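Local atomic coordinates of evasin-3 (Rhipicephalus sanguineus, PDB entry 6I31), a protein that is secreted in tick saliva and binds and neutralises host CXC chemokines such as CXCL8, disrupting the CXCL8 homodimer and inhibiting the interaction of CXCL8 with the receptor CXCR2. Residues N23-S28 with K46-C50; N16-C22 with C50-N56. One frame throughout, in Å; residues are numbered along the deposited sequence.

Interaction 1. Residues N23-S28 with K46-C50; sequences NKNCTS and KKGHC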
loop_
_atom_site.group_PDB
_atom_site.type_symbol
_atom_site.label_atom_id
_atom_site.label_comp_id
_atom_site.label_asym_id
_atom_site.label_seq_id
_atom_site.Cartn_x
_atom_site.Cartn_y
_atom_site.Cartn_z
ATOM N N ASN A 23 4.516 -5.266 -0.238
ATOM C CA ASN A 23 5.653 -6.155 -0.480
ATOM C C ASN A 23 5.365 -7.428 -1.282
ATOM O O ASN A 23 5.684 -8.530 -0.826
ATOM C CB ASN A 23 6.319 -6.514 0.873
ATOM C CG ASN A 23 6.743 -5.290 1.652
ATOM O OD1 ASN A 23 7.610 -4.516 1.225
ATOM N ND2 ASN A 23 6.107 -5.074 2.789
ATOM N N LYS A 24 4.846 -7.282 -2.508
ATOM C CA LYS A 24 4.552 -8.434 -3.356
ATOM C C LYS A 24 4.483 -8.034 -4.843
ATOM O O LYS A 24 3.922 -6.992 -5.145
ATOM C CB LYS A 24 3.233 -9.090 -2.900
ATOM C CG LYS A 24 2.909 -10.405 -3.596
ATOM C CD LYS A 24 1.720 -11.105 -2.945
ATOM C CE LYS A 24 1.229 -12.293 -3.745
ATOM N NZ LYS A 24 2.321 -13.204 -4.184
ATOM N N ASN A 25 5.032 -8.868 -5.752
ATOM C CA ASN A 25 4.919 -8.623 -7.194
ATOM C C ASN A 25 3.520 -9.079 -7.610
ATOM O O ASN A 25 2.935 -9.967 -6.983
ATOM C CB ASN A 25 5.947 -9.444 -8.016
ATOM C CG ASN A 25 7.394 -9.273 -7.637
ATOM O OD1 ASN A 25 8.253 -10.079 -8.000
ATOM N ND2 ASN A 25 7.698 -8.250 -6.887
ATOM N N CYS A 26 2.985 -8.485 -8.667
ATOM C CA CYS A 26 1.673 -8.853 -9.160
ATOM C C CYS A 26 1.608 -8.628 -10.658
ATOM O O CYS A 26 2.417 -7.884 -11.228
ATOM C CB CYS A 26 0.627 -8.019 -8.433
ATOM S SG CYS A 26 0.934 -6.244 -8.566
ATOM N N THR A 27 0.657 -9.291 -11.306
ATOM C CA THR A 27 0.411 -9.111 -12.737
ATOM C C THR A 27 -1.050 -8.768 -12.863
ATOM O O THR A 27 -1.863 -9.315 -12.119
ATOM C CB THR A 27 0.755 -10.369 -13.540
ATOM O OG1 THR A 27 -0.149 -11.400 -13.148
ATOM C CG2 THR A 27 2.184 -10.828 -13.321
ATOM N N SER A 28 -1.387 -7.879 -13.800
ATOM C CA SER A 28 -2.752 -7.460 -14.076
ATOM C C SER A 28 -3.610 -8.658 -14.506
ATOM O O SER A 28 -3.107 -9.578 -15.176
ATOM C CB SER A 28 -2.759 -6.436 -15.208
ATOM O OG SER A 28 -2.085 -6.975 -16.333
ATOM N N LYS A 46 2.139 -5.185 -17.949
ATOM C CA LYS A 46 1.308 -6.235 -17.336
ATOM C C LYS A 46 1.808 -6.522 -15.915
ATOM O O LYS A 46 1.047 -7.078 -15.123
ATOM C CB LYS A 46 1.360 -7.559 -18.150
ATOM C CG LYS A 46 0.625 -7.525 -19.497
ATOM C CD LYS A 46 0.774 -8.875 -20.221
ATOM C CE LYS A 46 0.126 -8.896 -21.589
ATOM N NZ LYS A 46 0.355 -10.194 -22.269
ATOM N N LYS A 47 3.088 -6.222 -15.595
ATOM C CA LYS A 47 3.668 -6.557 -14.280
ATOM C C LYS A 47 3.922 -5.320 -13.434
ATOM O O LYS A 47 4.386 -4.301 -13.947
ATOM C CB LYS A 47 4.968 -7.358 -14.450
ATOM C CG LYS A 47 4.761 -8.743 -15.116
ATOM C CD LYS A 47 6.060 -9.587 -15.288
ATOM C CE LYS A 47 6.797 -9.241 -16.560
ATOM N NZ LYS A 47 7.837 -10.258 -16.953
ATOM N N GLY A 48 3.615 -5.428 -12.150
ATOM C CA GLY A 48 3.783 -4.327 -11.212
ATOM C C GLY A 48 4.004 -4.814 -9.796
ATOM O O GLY A 48 4.594 -5.875 -9.574
ATOM N N HIS A 49 3.580 -4.009 -8.828
ATOM C CA HIS A 49 3.757 -4.328 -7.416
ATOM C C HIS A 49 2.495 -4.038 -6.649
ATOM O O HIS A 49 1.688 -3.208 -7.070
ATOM C CB HIS A 49 4.905 -3.505 -6.826
ATOM C CG HIS A 49 6.207 -3.839 -7.452
ATOM N ND1 HIS A 49 6.639 -3.188 -8.582
ATOM C CD2 HIS A 49 7.082 -4.821 -7.149
ATOM C CE1 HIS A 49 7.779 -3.756 -8.904
ATOM N NE2 HIS A 49 8.094 -4.722 -8.056
ATOM N N CYS A 50 2.324 -4.726 -5.527
ATOM C CA CYS A 50 1.197 -4.529 -4.631
ATOM C C CYS A 50 1.457 -3.355 -3.719
ATOM O O CYS A 50 2.531 -3.246 -3.126
ATOM C CB CYS A 50 0.897 -5.795 -3.837
ATOM S SG CYS A 50 0.543 -7.231 -4.884
HETATM O O HOH W 1 5.027 -4.411 -3.405
#
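Cys26 and Cys50 pack against each other on one side of the antiparallel pairing of strand 24-27 with 47-50, and each sends a disulfide into the cystine knot of this knottin fold. The CB of Cys26 rests 3.6 Å from Cys50 SG. One bond further out, Cys26 SG lies against the backbone of the opposite strand, 3.3 Å from His49 C; a chi1 of 55° sets the sulfur between its own backbone N and carbonyl carbon, and from there it is bonded to Cys39. Cys50 SG, joined in turn to Cys33, also touches Lys24 CB.

Main-chain bonds fix the register. Cys26 and Gly48 form a hydrogen-bonded pair with unequal halves: Gly48 N reaches Cys26 O at 2.9 Å and almost straight, whereas the bond from Cys26 N to Gly48 O is longer, 3.2 Å, with the donor well above the carbonyl plane. Near the two ends, Cys50 N bonds to Lys24 O and Ser28 N to Lys46 O.

On the other face, Asn25 and His49 lie side by side, their amide and ring planes 87° apart, with Asn25 ND2 3.5 Å from His49 CD2. Asn25 is a predicted glycosylation site, though no sugar is present here. At the Lys24 end a water bridges the strands, accepting from Lys24 N at 3.0 Å and donating to Cys50 O at 2.8 Å.

Interaction 2. Residues N16-C22 with C50-N56; sequences NFDVVSC and CYKIIGN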
loop_
_atom_site.group_PDB
_atom_site.type_symbol
_atom_site.label_atom_id
_atom_site.label_comp_id
_atom_site.label_asym_id
_atom_site.label_seq_id
_atom_site.Cartn_x
_atom_site.Cartn_y
_atom_site.Cartn_z
ATOM N N ASN A 16 -4.513 13.234 3.897
ATOM C CA ASN A 16 -4.185 12.468 5.103
ATOM C C ASN A 16 -3.623 11.098 4.765
ATOM O O ASN A 16 -3.189 10.412 5.690
ATOM C CB ASN A 16 -5.425 12.270 5.994
ATOM C CG ASN A 16 -6.034 13.525 6.518
ATOM O OD1 ASN A 16 -5.360 14.540 6.724
ATOM N ND2 ASN A 16 -7.325 13.464 6.770
ATOM N N PHE A 17 -3.638 10.687 3.481
ATOM C CA PHE A 17 -3.271 9.318 3.109
ATOM C C PHE A 17 -2.098 9.173 2.189
ATOM O O PHE A 17 -1.915 9.966 1.271
ATOM C CB PHE A 17 -4.487 8.570 2.509
ATOM C CG PHE A 17 -5.631 8.489 3.479
ATOM C CD1 PHE A 17 -5.583 7.624 4.565
ATOM C CD2 PHE A 17 -6.762 9.277 3.311
ATOM C CE1 PHE A 17 -6.633 7.569 5.484
ATOM C CE2 PHE A 17 -7.796 9.247 4.249
ATOM C CZ PHE A 17 -7.725 8.398 5.331
ATOM N N ASP A 18 -1.273 8.171 2.479
ATOM C CA ASP A 18 -0.086 7.842 1.706
ATOM C C ASP A 18 -0.190 6.443 1.097
ATOM O O ASP A 18 -0.861 5.582 1.644
ATOM C CB ASP A 18 1.176 7.908 2.602
ATOM C CG ASP A 18 1.509 9.307 3.116
ATOM O OD1 ASP A 18 1.154 10.297 2.427
ATOM O OD2 ASP A 18 2.116 9.412 4.216
ATOM N N VAL A 19 0.470 6.226 -0.046
ATOM C CA VAL A 19 0.524 4.890 -0.658
ATOM C C VAL A 19 1.817 4.246 -0.172
ATOM O O VAL A 19 2.870 4.877 -0.215
ATOM C CB VAL A 19 0.475 4.926 -2.216
ATOM C CG1 VAL A 19 0.626 3.519 -2.797
ATOM C CG2 VAL A 19 -0.825 5.562 -2.716
ATOM N N VAL A 20 1.748 3.011 0.269
ATOM C CA VAL A 20 2.931 2.307 0.738
ATOM C C VAL A 20 2.969 0.915 0.114
ATOM O O VAL A 20 1.942 0.404 -0.343
ATOM C CB VAL A 20 3.057 2.258 2.298
ATOM C CG1 VAL A 20 3.117 3.662 2.914
ATOM C CG2 VAL A 20 1.926 1.439 2.926
ATOM N N SER A 21 4.142 0.271 0.176
ATOM C CA SER A 21 4.303 -1.080 -0.338
ATOM C C SER A 21 3.568 -2.121 0.484
ATOM O O SER A 21 3.463 -2.021 1.711
ATOM C CB SER A 21 5.787 -1.435 -0.477
ATOM O OG SER A 21 5.940 -2.757 -0.974
ATOM N N CYS A 22 3.052 -3.126 -0.206
ATOM C CA CYS A 22 2.371 -4.269 0.378
ATOM C C CYS A 22 3.226 -5.531 0.090
ATOM O O CYS A 22 2.781 -6.671 0.186
ATOM C CB CYS A 22 0.951 -4.330 -0.180
ATOM S SG CYS A 22 0.038 -5.832 0.220
ATOM N N CYS A 50 2.324 -4.726 -5.527
ATOM C CA CYS A 50 1.197 -4.529 -4.631
ATOM C C CYS A 50 1.457 -3.355 -3.719
ATOM O O CYS A 50 2.531 -3.246 -3.126
ATOM C CB CYS A 50 0.897 -5.795 -3.837
ATOM S SG CYS A 50 0.543 -7.231 -4.884
ATOM N N TYR A 51 0.443 -2.475 -3.599
ATOM C CA TYR A 51 0.527 -1.304 -2.727
ATOM C C TYR A 51 -0.720 -1.235 -1.872
ATOM O O TYR A 51 -1.709 -1.875 -2.208
ATOM C CB TYR A 51 0.637 -0.015 -3.534
ATOM C CG TYR A 51 1.818 0.009 -4.472
ATOM C CD1 TYR A 51 3.117 0.181 -3.990
ATOM C CD2 TYR A 51 1.648 -0.173 -5.837
ATOM C CE1 TYR A 51 4.221 0.166 -4.854
ATOM C CE2 TYR A 51 2.740 -0.167 -6.711
ATOM C CZ TYR A 51 4.024 -0.017 -6.211
ATOM O OH TYR A 51 5.098 -0.018 -7.074
ATOM N N LYS A 52 -0.727 -0.340 -0.894
ATOM C CA LYS A 52 -1.898 -0.098 -0.028
ATOM C C LYS A 52 -1.877 1.328 0.465
ATOM O O LYS A 52 -0.835 1.992 0.428
ATOM C CB LYS A 52 -1.988 -1.110 1.141
ATOM C CG LYS A 52 -0.797 -0.988 2.103
ATOM C CD LYS A 52 -0.856 -2.036 3.245
ATOM C CE LYS A 52 0.486 -2.016 3.975
ATOM N NZ LYS A 52 0.581 -3.123 4.975
ATOM N N ILE A 53 -3.036 1.815 0.879
ATOM C CA ILE A 53 -3.206 3.165 1.353
ATOM C C ILE A 53 -3.280 3.146 2.853
ATOM O O ILE A 53 -4.068 2.401 3.438
ATOM C CB ILE A 53 -4.459 3.802 0.750
ATOM C CG1 ILE A 53 -4.427 3.692 -0.823
ATOM C CG2 ILE A 53 -4.599 5.234 1.236
ATOM C CD1 ILE A 53 -5.682 4.236 -1.458
ATOM N N ILE A 54 -2.472 4.002 3.488
ATOM C CA ILE A 54 -2.517 4.119 4.941
ATOM C C ILE A 54 -2.577 5.578 5.319
ATOM O O ILE A 54 -2.187 6.459 4.531
ATOM C CB ILE A 54 -1.300 3.364 5.635
ATOM C CG1 ILE A 54 0.087 3.919 5.214
ATOM C CG2 ILE A 54 -1.361 1.841 5.373
ATOM C CD1 ILE A 54 0.635 5.068 6.097
ATOM N N GLY A 55 -3.045 5.811 6.523
ATOM C CA GLY A 55 -3.037 7.120 7.154
ATOM C C GLY A 55 -2.191 7.010 8.407
ATOM O O GLY A 55 -2.294 6.024 9.132
ATOM N N ASN A 56 -1.384 8.014 8.706
ATOM C CA ASN A 56 -0.596 7.984 9.917
ATOM C C ASN A 56 -1.339 8.636 11.046
ATOM O O ASN A 56 -1.923 9.703 10.872
ATOM C CB ASN A 56 0.699 8.785 9.698
ATOM C CG ASN A 56 1.696 7.997 8.925
ATOM O OD1 ASN A 56 2.375 7.131 9.475
ATOM N ND2 ASN A 56 1.794 8.283 7.634
HETATM O O HOH W 2 3.692 7.552 5.485
#
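Val20 and Lys52 face each other as a hydrogen-bonded pair, Val20 N to Lys52 O and Lys52 N to Val20 O both measuring 2.8 Å. Their side chains emerge on the same face, where Val20 CG2 meets Lys52 CG at 3.7 Å and the extended lysine chain carries CE on to Ser21 O. Both methyls of Val20 also reach Ile54, CG1 lying 3.8 Å from Ile54 CG1, and the two side chains cross at about a right angle. Ile54 is itself paired with Asp18 by two nearly straight backbone bonds.

The reverse face belongs to Phe17, Val19 and Ile53. Here Ile53 CG2 abuts Phe17 CB at 3.6 Å, while Ile54 O approaches the phenylalanine ring at its edge. These strands, 17-22 and 50-55, form a twisted antiparallel pair that starts at the disulfide-bonded Cys22 and Cys50 and carries the knottin's sheet away from them, with N-to-C directions 138° apart.

Tyr51 stands where the side chains begin to diverge. Its CG is anti to the carbonyl carbon (chi1 -57°), which puts the ring beside the neighbouring strand, with Val20 O at its edge; its CB lies 3.6 Å from Val19 CG1. A glycine in its place would probably leave Val19 CG1 without its neighbour and open a gap beside Val20 O, where the ring edge had lain. Past Ser21, Cys22 N bonds to Cys50 O from above the carbonyl plane, and Cys22 SG is tied to Cys37.

At the far end, a water donates to Asp18 OD2 at 2.7 Å and accepts from Asn56 ND2 at 3.0 Å. The Asn56 side chain comes, at its nearest atom, to about 5 Å from the cadmium ion bound by Leu57 and Glu60.

From the N terminus the chain first runs through strand 17-22, turns a corner at Asn23 and continues as strand 24-27. Both strands pair with the same partner, strand 47-55. Residues 46-50 return first and close the inner loop at interaction 1, with strand 38-40 and Cys33, Cys37 and Cys39 in between; residues 50-56 follow and close the wider loop at interaction 2, so the two contacts nest without crossing. Cys50 belongs to both, and their centres are 15 Å apart. Strand 47-55 thus runs from the disulfide-rich end, where it pairs with strand 24-27, into the twisted pair with strand 17-22, whose far end approaches the cadmium site.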